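Local coordinates for protein Cap5O (PDB 3OJO) that oxidises UDP-N-acetylmannosamine with NAD as cofactor, acting in capsular polysaccharide biosynthesis in Staphylococcus aureus, at residues 14-19 and 25-30; 124-129 and 193-198; 129-134 and 157-162. All coordinates share one frame; numbering follows the deposited sequence.

Contact 1. Residues 14-19 and 25-30; sequences LTVVGL and PTSIMF. With NAD (nicotinamide-adenine-dinucleotide), chain J.
Ser27 turns its hydroxyl onto Val16 and Leu19, while one helical turn further on Phe30 lays a ring face against Leu14. Ser27, Leu14 and Val16 account for about two thirds of the surface buried here. Val16 straddles the serine oxygen: its CB lies 3.2 Å from Ser27 OG, and both of its methyls lean against the same atom. From the loop end, Leu19 CD2 reaches Ser27 OG at 3.4 Å, so aliphatic groups of both residues lie against the hydroxyl. Its polar need is met inside the helix. OG stands beside the serine's own backbone N (chi1 -52°), which turns it back along the helix to hydrogen-bond the carbonyl O of Gly23, so a small polar side chain can sit against an apolar strand.

At the other end, Leu14 uses a single methyl. CD2 comes down over the ring of Phe30, 3.5 Å from its centroid and 19° off the ring normal, a CH-pi contact in which the two side chains cross at about a right angle. Thr26 CG2 borders the same ring at its edge, in plane, and Phe198 meets it edge-to-face.

Val17 points away from the helix, on the other side of the sheet, where its CG1 touches C2A of the NAD adenine at 3.5 Å. Past the strand end, Gly18 CA comes within 3.4 Å of NAD O4B, so bare backbone faces the adenosine ribose. Leu19 N is hydrogen-bonded to Asp41, itself an NAD ligand. Strand 13-17, the tight turn and helix 23-32 open the first beta-alpha-beta unit of a Rossmann fold, and Gly18, with Gly20 and Gly23, fits the GxGxxG signature of its dinucleotide-binding turn.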
# COMPACT_ATOMS: atom_id res chain seq x y z
N LEU B 14 22.26 34.91 1.10
CA LEU B 14 21.31 33.93 0.58
C LEU B 14 20.06 34.57 -0.03
O LEU B 14 19.44 35.44 0.57
CB LEU B 14 20.95 32.89 1.65
CG LEU B 14 19.65 32.08 1.49
CD1 LEU B 14 19.73 31.11 0.35
CD2 LEU B 14 19.38 31.29 2.70
N THR B 15 19.68 34.10 -1.22
CA THR B 15 18.45 34.51 -1.87
C THR B 15 17.44 33.34 -1.83
O THR B 15 17.76 32.19 -2.21
CB THR B 15 18.73 35.04 -3.27
OG1 THR B 15 19.71 36.06 -3.18
CG2 THR B 15 17.48 35.57 -3.93
N VAL B 16 16.23 33.63 -1.33
CA VAL B 16 15.13 32.67 -1.30
C VAL B 16 14.12 33.11 -2.36
O VAL B 16 13.56 34.19 -2.27
CB VAL B 16 14.49 32.52 0.12
CG1 VAL B 16 13.28 31.59 0.08
CG2 VAL B 16 15.52 32.04 1.16
N VAL B 17 13.93 32.30 -3.40
CA VAL B 17 13.01 32.58 -4.49
C VAL B 17 11.66 31.89 -4.23
O VAL B 17 11.57 30.66 -4.28
CB VAL B 17 13.62 32.22 -5.86
CG1 VAL B 17 12.71 32.61 -7.02
CG2 VAL B 17 14.99 32.85 -6.02
N GLY B 18 10.65 32.69 -3.92
CA GLY B 18 9.32 32.22 -3.56
C GLY B 18 9.13 32.44 -2.07
O GLY B 18 9.91 31.93 -1.27
N LEU B 19 8.18 33.29 -1.71
CA LEU B 19 7.95 33.62 -0.30
C LEU B 19 6.58 33.22 0.24
O LEU B 19 5.88 34.06 0.83
CB LEU B 19 8.25 35.11 -0.02
CG LEU B 19 9.64 35.59 -0.37
CD1 LEU B 19 9.68 37.07 -0.37
CD2 LEU B 19 10.68 35.05 0.57
N PRO B 25 9.03 31.48 5.92
CA PRO B 25 9.65 31.02 7.18
C PRO B 25 11.13 30.65 7.05
O PRO B 25 11.90 30.95 7.96
CB PRO B 25 8.79 29.81 7.55
CG PRO B 25 7.48 30.07 6.90
CD PRO B 25 7.87 30.64 5.58
N THR B 26 11.52 30.04 5.90
CA THR B 26 12.91 29.67 5.59
C THR B 26 13.80 30.93 5.53
O THR B 26 14.88 30.91 6.12
CB THR B 26 12.95 28.82 4.30
OG1 THR B 26 12.19 27.63 4.51
CG2 THR B 26 14.37 28.49 3.85
N SER B 27 13.37 32.00 4.83
CA SER B 27 14.10 33.27 4.77
C SER B 27 14.25 33.82 6.19
O SER B 27 15.34 34.22 6.58
CB SER B 27 13.33 34.29 3.94
OG SER B 27 12.99 33.75 2.68
N ILE B 28 13.14 33.81 6.96
CA ILE B 28 13.09 34.30 8.33
C ILE B 28 14.10 33.53 9.21
O ILE B 28 14.83 34.14 9.97
CB ILE B 28 11.61 34.33 8.86
CG1 ILE B 28 10.85 35.51 8.25
CG2 ILE B 28 11.53 34.36 10.41
CD1 ILE B 28 9.29 35.46 8.42
N MET B 29 14.16 32.20 9.04
CA MET B 29 15.03 31.29 9.76
C MET B 29 16.54 31.53 9.56
O MET B 29 17.28 31.59 10.55
CB MET B 29 14.65 29.84 9.46
CG MET B 29 15.23 28.85 10.44
SD MET B 29 14.99 29.27 12.20
CE MET B 29 13.59 28.39 12.54
N PHE B 30 17.00 31.66 8.31
CA PHE B 30 18.41 31.92 8.02
C PHE B 30 18.84 33.31 8.52
O PHE B 30 19.95 33.44 9.05
CB PHE B 30 18.70 31.79 6.53
CG PHE B 30 18.80 30.37 6.01
CD1 PHE B 30 19.98 29.64 6.15
CD2 PHE B 30 17.76 29.80 5.29
CE1 PHE B 30 20.10 28.36 5.60
CE2 PHE B 30 17.88 28.52 4.74
CZ PHE B 30 19.05 27.81 4.90
PA NAD J . 2.91 29.07 -1.88
O1A NAD J . 1.92 29.24 -2.97
O2A NAD J . 2.33 29.37 -0.56
O5B NAD J . 4.15 30.05 -2.17
C5B NAD J . 4.72 30.18 -3.45
C4B NAD J . 5.17 31.61 -3.59
O4B NAD J . 6.14 31.69 -4.62
C3B NAD J . 4.03 32.58 -3.94
O3B NAD J . 4.12 33.73 -3.11
C2B NAD J . 4.36 32.99 -5.37
O2B NAD J . 3.94 34.29 -5.69
C1B NAD J . 5.88 32.85 -5.40
N9A NAD J . 6.36 32.65 -6.78
C8A NAD J . 5.75 31.89 -7.76
N7A NAD J . 6.55 31.86 -8.85
C5A NAD J . 7.65 32.60 -8.57
C6A NAD J . 8.77 32.92 -9.34
N6A NAD J . 8.85 32.44 -10.59
N1A NAD J . 9.77 33.72 -8.80
C2A NAD J . 9.66 34.19 -7.49
N3A NAD J . 8.55 33.87 -6.74
C4A NAD J . 7.56 33.09 -7.27
O3 NAD J . 3.52 27.57 -1.97
PN NAD J . 4.23 26.82 -0.75
O1N NAD J . 3.15 26.22 0.09
O2N NAD J . 5.24 27.71 -0.14
O5D NAD J . 4.95 25.60 -1.46
C5D NAD J . 5.68 25.77 -2.64
C4D NAD J . 6.03 24.38 -3.17
O4D NAD J . 6.81 23.68 -2.23
C3D NAD J . 4.82 23.47 -3.37
O3D NAD J . 4.00 23.73 -4.49
C2D NAD J . 5.52 22.13 -3.44
O2D NAD J . 6.27 22.09 -4.63
C1D NAD J . 6.53 22.29 -2.32
N1N NAD J . 5.93 21.71 -1.10
C2N NAD J . 5.26 22.49 -0.18
C3N NAD J . 4.68 21.88 0.95
C7N NAD J . 4.34 22.70 2.16
O7N NAD J . 4.72 22.19 3.42
N7N NAD J . 3.68 23.86 2.03
C4N NAD J . 4.74 20.49 1.10
C5N NAD J . 5.38 19.70 0.14
C6N NAD J . 5.95 20.34 -0.96

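Contact 2. Residues 124-129 and 193-198; sequences TIIVES and RVYRTF. With NAD (nicotinamide-adenine-dinucleotide), chain J.
Tyr195 and Glu128 approach from opposite directions and join through a hydrogen bond in which Tyr195 OH donates to Glu128 OE2 at 2.6 Å. The oxygen accepts with its anti lone pair, on the side away from OE1. Beyond CG the glutamate chain is extended (chi2 -170°), bringing the carboxylate to the ring edge with the two planes only 16° apart.

Ile126 divides its branches between two partners. Its CG2 methyl rests against the same phenolic oxygen, 3.3 Å from Tyr195 OH. The ethyl arm, with CG1 beside the backbone N, carries CD1 out to meet Val194 CG1 tip to tip at 3.7 Å. CD1 also comes obliquely to the tyrosine ring, 3.9 Å from Tyr195 CE1. Within the same segment as the tyrosine, Thr197 OG1 donates to Val194 O at 2.7 Å.

Through the Tyr195-Glu128 bond and the packing on Ile126, Val194 and Tyr195 of helix 185-195 are held against strand 124-127 and the residue that follows it. That strand lies between strands 86-89 and 156-159 in the sheet. Phe30 of helix 23-32 packs beside both Val194 and Tyr195, and Val194 also reaches Val86 on the next strand.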
# COMPACT_ATOMS: atom_id res chain seq x y z
N THR B 124 25.70 27.95 -4.80
CA THR B 124 24.87 26.77 -4.53
C THR B 124 23.40 27.06 -4.89
O THR B 124 22.88 28.11 -4.52
CB THR B 124 25.02 26.29 -3.08
OG1 THR B 124 26.41 26.17 -2.78
CG2 THR B 124 24.32 24.95 -2.81
N ILE B 125 22.77 26.14 -5.64
CA ILE B 125 21.36 26.21 -6.01
C ILE B 125 20.67 25.05 -5.31
O ILE B 125 21.01 23.89 -5.56
CB ILE B 125 21.09 26.21 -7.54
CG1 ILE B 125 21.97 27.25 -8.34
CG2 ILE B 125 19.59 26.30 -7.86
CD1 ILE B 125 21.83 28.66 -8.05
N ILE B 126 19.74 25.37 -4.42
CA ILE B 126 18.92 24.40 -3.69
C ILE B 126 17.50 24.53 -4.21
O ILE B 126 16.97 25.63 -4.29
CB ILE B 126 18.98 24.54 -2.16
CG1 ILE B 126 20.44 24.47 -1.64
CG2 ILE B 126 18.10 23.45 -1.48
CD1 ILE B 126 20.63 25.05 -0.25
N VAL B 127 16.91 23.40 -4.61
CA VAL B 127 15.53 23.36 -5.03
C VAL B 127 14.77 22.68 -3.89
O VAL B 127 15.02 21.50 -3.60
CB VAL B 127 15.36 22.69 -6.41
CG1 VAL B 127 13.90 22.66 -6.84
CG2 VAL B 127 16.19 23.43 -7.46
N GLU B 128 13.96 23.47 -3.15
CA GLU B 128 13.17 22.98 -2.01
C GLU B 128 11.77 22.52 -2.45
O GLU B 128 11.13 21.75 -1.74
CB GLU B 128 13.07 24.04 -0.91
CG GLU B 128 14.20 23.99 0.10
CD GLU B 128 14.01 24.87 1.33
OE1 GLU B 128 12.99 25.59 1.40
OE2 GLU B 128 14.89 24.83 2.22
N SER B 129 11.31 22.99 -3.60
CA SER B 129 10.02 22.68 -4.22
C SER B 129 9.95 21.20 -4.62
O SER B 129 10.99 20.58 -4.89
CB SER B 129 9.85 23.53 -5.49
OG SER B 129 10.00 24.91 -5.20
N ARG B 193 26.55 22.45 4.33
CA ARG B 193 27.11 23.74 4.75
C ARG B 193 25.99 24.77 5.00
O ARG B 193 25.98 25.47 6.03
CB ARG B 193 28.12 24.26 3.70
CG ARG B 193 29.58 24.05 4.09
CD ARG B 193 30.53 24.25 2.93
NE ARG B 193 31.24 23.01 2.61
CZ ARG B 193 31.65 22.65 1.40
NH1 ARG B 193 31.42 23.45 0.35
NH2 ARG B 193 32.27 21.50 1.21
N VAL B 194 25.01 24.79 4.07
CA VAL B 194 23.87 25.71 4.11
C VAL B 194 22.96 25.44 5.30
O VAL B 194 22.75 26.32 6.13
CB VAL B 194 23.14 25.79 2.75
CG1 VAL B 194 21.92 26.69 2.82
CG2 VAL B 194 24.09 26.27 1.66
N TYR B 195 22.47 24.21 5.41
CA TYR B 195 21.55 23.80 6.47
C TYR B 195 22.11 23.71 7.88
O TYR B 195 21.36 23.89 8.85
CB TYR B 195 20.76 22.56 6.05
CG TYR B 195 19.81 22.86 4.91
CD1 TYR B 195 20.08 22.41 3.62
CD2 TYR B 195 18.69 23.67 5.10
CE1 TYR B 195 19.24 22.72 2.55
CE2 TYR B 195 17.84 23.99 4.04
CZ TYR B 195 18.11 23.50 2.77
OH TYR B 195 17.26 23.81 1.73
N ARG B 196 23.43 23.52 7.99
CA ARG B 196 24.18 23.43 9.26
C ARG B 196 23.95 24.66 10.16
O ARG B 196 24.08 24.55 11.38
CB ARG B 196 25.68 23.27 8.95
CG ARG B 196 26.44 22.40 9.95
CD ARG B 196 27.71 21.80 9.33
NE ARG B 196 28.67 22.82 8.89
CZ ARG B 196 29.40 22.73 7.78
NH1 ARG B 196 29.31 21.67 6.99
NH2 ARG B 196 30.24 23.71 7.45
N THR B 197 23.56 25.81 9.53
CA THR B 197 23.26 27.12 10.12
C THR B 197 22.27 27.04 11.29
O THR B 197 22.45 27.75 12.28
CB THR B 197 22.77 28.10 9.00
OG1 THR B 197 23.69 28.09 7.90
CG2 THR B 197 22.56 29.55 9.49
N PHE B 198 21.22 26.19 11.17
CA PHE B 198 20.17 26.05 12.19
C PHE B 198 19.62 24.64 12.33
O PHE B 198 18.92 24.36 13.31
CB PHE B 198 19.01 27.04 11.90
CG PHE B 198 18.31 26.78 10.58
CD1 PHE B 198 18.80 27.33 9.40
CD2 PHE B 198 17.20 25.95 10.51
CE1 PHE B 198 18.18 27.06 8.18
CE2 PHE B 198 16.58 25.68 9.29
CZ PHE B 198 17.07 26.24 8.14
PA NAD J . 2.91 29.07 -1.88
O1A NAD J . 1.92 29.24 -2.97
O2A NAD J . 2.33 29.37 -0.56
O5B NAD J . 4.15 30.05 -2.17
C5B NAD J . 4.72 30.18 -3.45
C4B NAD J . 5.17 31.61 -3.59
O4B NAD J . 6.14 31.69 -4.62
C3B NAD J . 4.03 32.58 -3.94
O3B NAD J . 4.12 33.73 -3.11
C2B NAD J . 4.36 32.99 -5.37
O2B NAD J . 3.94 34.29 -5.69
C1B NAD J . 5.88 32.85 -5.40
N9A NAD J . 6.36 32.65 -6.78
C8A NAD J . 5.75 31.89 -7.76
N7A NAD J . 6.55 31.86 -8.85
C5A NAD J . 7.65 32.60 -8.57
C6A NAD J . 8.77 32.92 -9.34
N6A NAD J . 8.85 32.44 -10.59
N1A NAD J . 9.77 33.72 -8.80
C2A NAD J . 9.66 34.19 -7.49
N3A NAD J . 8.55 33.87 -6.74
C4A NAD J . 7.56 33.09 -7.27
O3 NAD J . 3.52 27.57 -1.97
PN NAD J . 4.23 26.82 -0.75
O1N NAD J . 3.15 26.22 0.09
O2N NAD J . 5.24 27.71 -0.14
O5D NAD J . 4.95 25.60 -1.46
C5D NAD J . 5.68 25.77 -2.64
C4D NAD J . 6.03 24.38 -3.17
O4D NAD J . 6.81 23.68 -2.23
C3D NAD J . 4.82 23.47 -3.37
O3D NAD J . 4.00 23.73 -4.49
C2D NAD J . 5.52 22.13 -3.44
O2D NAD J . 6.27 22.09 -4.63
C1D NAD J . 6.53 22.29 -2.32
N1N NAD J . 5.93 21.71 -1.10
C2N NAD J . 5.26 22.49 -0.18
C3N NAD J . 4.68 21.88 0.95
C7N NAD J . 4.34 22.70 2.16
O7N NAD J . 4.72 22.19 3.42
N7N NAD J . 3.68 23.86 2.03
C4N NAD J . 4.74 20.49 1.10
C5N NAD J . 5.38 19.70 0.14
C6N NAD J . 5.95 20.34 -0.96

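Contact 3. Residues 129-134 and 157-162; sequences STIAPK and LVHCPE. With NAD (nicotinamide-adenine-dinucleotide), chain J.
Ile131 sets its CG1-CD1 arm over one face of the His159 imidazole, and the carbonyl of Ser129 meets the same ring at its edge. The isoleucine and the histidine come from opposite directions. Ile131 CG1 stands 3.7 Å from the centroid of the His159 ring and 18° off the normal, a CH-pi contact, while Ile131 CD1 slides on to His159 ND1 at 3.4 Å. To do this CG1 sits between the backbone N and the carbonyl carbon (chi1 62°), a crowded position that folds the arm over the ring. Pro161 CD covers the opposite face, so the imidazole is held between two aliphatic groups.

A hydrogen bond between ND1 and the backbone O of Val127 helps to set the ring's rotation. Ser129 O lies in the ring plane at the edge, 3.2 Å from His159 CE1. The CB of Ser129 points away from the histidine, and its OG is hydrogen-bonded to Val91 O.

Beside the histidine, the same backbone serves the cofactor. Thr130 N donates to NAD O2D, a hydroxyl of the nicotinamide ribose, at 2.9 Å and nearly straight (163°). A water bridges the two segments: it accepts from Thr130 OG1 at 3.2 Å and donates to Glu162 O at 2.7 Å. Glu162 O also lies 3.6 Å from NAD C6N, in the nicotinamide ring. The loops leaving the neighbouring parallel strands 124-127 and 156-159 thus form part of the nicotinamide-riboside site at the strand ends of the Rossmann-type NAD-binding domain.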
# COMPACT_ATOMS: atom_id res chain seq x y z
N SER B 129 11.31 22.99 -3.60
CA SER B 129 10.02 22.68 -4.22
C SER B 129 9.95 21.20 -4.62
O SER B 129 10.99 20.58 -4.89
CB SER B 129 9.85 23.53 -5.49
OG SER B 129 10.00 24.91 -5.20
N THR B 130 8.74 20.67 -4.72
CA THR B 130 8.55 19.28 -5.13
C THR B 130 8.89 19.14 -6.59
O THR B 130 8.37 19.90 -7.41
CB THR B 130 7.14 18.80 -4.79
OG1 THR B 130 7.01 18.89 -3.37
CG2 THR B 130 6.89 17.37 -5.26
N ILE B 131 9.81 18.23 -6.92
CA ILE B 131 10.21 18.03 -8.31
C ILE B 131 10.13 16.59 -8.74
O ILE B 131 10.39 15.69 -7.93
CB ILE B 131 11.56 18.71 -8.64
CG1 ILE B 131 12.70 18.12 -7.81
CG2 ILE B 131 11.46 20.25 -8.56
CD1 ILE B 131 14.01 18.75 -8.03
N ALA B 132 9.78 16.37 -10.02
CA ALA B 132 9.70 15.03 -10.62
C ALA B 132 11.09 14.42 -10.66
O ALA B 132 12.06 15.16 -10.76
CB ALA B 132 9.11 15.10 -12.02
N PRO B 133 11.23 13.08 -10.54
CA PRO B 133 12.58 12.50 -10.58
C PRO B 133 13.29 12.81 -11.88
O PRO B 133 12.66 12.90 -12.94
CB PRO B 133 12.33 11.00 -10.38
CG PRO B 133 10.99 10.93 -9.76
CD PRO B 133 10.21 12.02 -10.41
N LYS B 134 14.60 13.09 -11.76
CA LYS B 134 15.51 13.45 -12.85
C LYS B 134 15.46 14.92 -13.30
O LYS B 134 16.08 15.25 -14.31
CB LYS B 134 15.54 12.41 -13.99
CG LYS B 134 16.06 11.06 -13.48
CD LYS B 134 16.76 10.31 -14.53
CE LYS B 134 18.18 10.66 -14.85
NZ LYS B 134 18.73 9.55 -15.68
N LEU B 157 24.53 21.89 -7.07
CA LEU B 157 23.11 21.62 -7.27
C LEU B 157 22.58 20.63 -6.22
O LEU B 157 22.96 19.46 -6.22
CB LEU B 157 22.85 21.11 -8.69
CG LEU B 157 23.07 22.03 -9.89
CD1 LEU B 157 22.56 21.35 -11.16
CD2 LEU B 157 22.36 23.37 -9.71
N VAL B 158 21.71 21.12 -5.32
CA VAL B 158 21.08 20.35 -4.23
C VAL B 158 19.54 20.36 -4.36
O VAL B 158 18.95 21.42 -4.57
CB VAL B 158 21.47 20.91 -2.83
CG1 VAL B 158 20.85 20.07 -1.69
CG2 VAL B 158 22.97 21.04 -2.65
N HIS B 159 18.90 19.19 -4.19
CA HIS B 159 17.47 19.07 -4.03
C HIS B 159 17.29 18.69 -2.58
O HIS B 159 17.76 17.64 -2.16
CB HIS B 159 16.81 18.00 -4.92
CG HIS B 159 15.32 17.85 -4.65
ND1 HIS B 159 14.46 18.94 -4.64
CD2 HIS B 159 14.60 16.73 -4.40
CE1 HIS B 159 13.27 18.45 -4.35
NE2 HIS B 159 13.30 17.13 -4.22
N CYS B 160 16.70 19.58 -1.80
CA CYS B 160 16.35 19.29 -0.43
C CYS B 160 14.84 19.53 -0.30
O CYS B 160 14.39 20.67 -0.24
CB CYS B 160 17.15 20.10 0.58
SG CYS B 160 16.55 19.90 2.27
N PRO B 161 14.03 18.46 -0.32
CA PRO B 161 12.58 18.63 -0.25
C PRO B 161 12.10 19.22 1.07
O PRO B 161 12.40 18.73 2.16
CB PRO B 161 12.01 17.22 -0.49
CG PRO B 161 13.14 16.39 -0.90
CD PRO B 161 14.40 17.03 -0.41
N GLU B 162 11.40 20.33 0.94
CA GLU B 162 10.89 21.05 2.08
C GLU B 162 9.42 20.76 2.34
O GLU B 162 8.58 20.84 1.43
CB GLU B 162 11.20 22.55 1.97
CG GLU B 162 11.16 23.30 3.28
CD GLU B 162 12.18 22.87 4.31
OE1 GLU B 162 13.17 23.61 4.50
OE2 GLU B 162 11.94 21.85 4.99
PA NAD J . 2.91 29.07 -1.88
O1A NAD J . 1.92 29.24 -2.97
O2A NAD J . 2.33 29.37 -0.56
O5B NAD J . 4.15 30.05 -2.17
C5B NAD J . 4.72 30.18 -3.45
C4B NAD J . 5.17 31.61 -3.59
O4B NAD J . 6.14 31.69 -4.62
C3B NAD J . 4.03 32.58 -3.94
O3B NAD J . 4.12 33.73 -3.11
C2B NAD J . 4.36 32.99 -5.37
O2B NAD J . 3.94 34.29 -5.69
C1B NAD J . 5.88 32.85 -5.40
N9A NAD J . 6.36 32.65 -6.78
C8A NAD J . 5.75 31.89 -7.76
N7A NAD J . 6.55 31.86 -8.85
C5A NAD J . 7.65 32.60 -8.57
C6A NAD J . 8.77 32.92 -9.34
N6A NAD J . 8.85 32.44 -10.59
N1A NAD J . 9.77 33.72 -8.80
C2A NAD J . 9.66 34.19 -7.49
N3A NAD J . 8.55 33.87 -6.74
C4A NAD J . 7.56 33.09 -7.27
O3 NAD J . 3.52 27.57 -1.97
PN NAD J . 4.23 26.82 -0.75
O1N NAD J . 3.15 26.22 0.09
O2N NAD J . 5.24 27.71 -0.14
O5D NAD J . 4.95 25.60 -1.46
C5D NAD J . 5.68 25.77 -2.64
C4D NAD J . 6.03 24.38 -3.17
O4D NAD J . 6.81 23.68 -2.23
C3D NAD J . 4.82 23.47 -3.37
O3D NAD J . 4.00 23.73 -4.49
C2D NAD J . 5.52 22.13 -3.44
O2D NAD J . 6.27 22.09 -4.63
C1D NAD J . 6.53 22.29 -2.32
N1N NAD J . 5.93 21.71 -1.10
C2N NAD J . 5.26 22.49 -0.18
C3N NAD J . 4.68 21.88 0.95
C7N NAD J . 4.34 22.70 2.16
O7N NAD J . 4.72 22.19 3.42
N7N NAD J . 3.68 23.86 2.03
C4N NAD J . 4.74 20.49 1.10
C5N NAD J . 5.38 19.70 0.14
C6N NAD J . 5.95 20.34 -0.96
O HOH W 1 8.91 20.38 -1.20

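How the contacts relate
All three contacts are buried and reach the same sheet of the NAD-binding domain. Contacts 1 and 2 press helices against strands, and they meet where Phe30 packs on Val194 and Phe198. Contact 3 instead joins the loop after strand 124-127 to the end of strand 156-159 and the loop beyond it; it shares Ser129 with contact 2, and the two strands are sheet neighbours, with a probable backbone bond from Val127 N to Val158 O. Contact 1 is van der Waals and CH-pi packing, with a serine hydroxyl set against aliphatic groups; contact 2 adds a tyrosine-carboxylate bond, contact 3 a water bridge. Contact 1 serves the adenosine half of NAD, contact 3 the nicotinamide ribose.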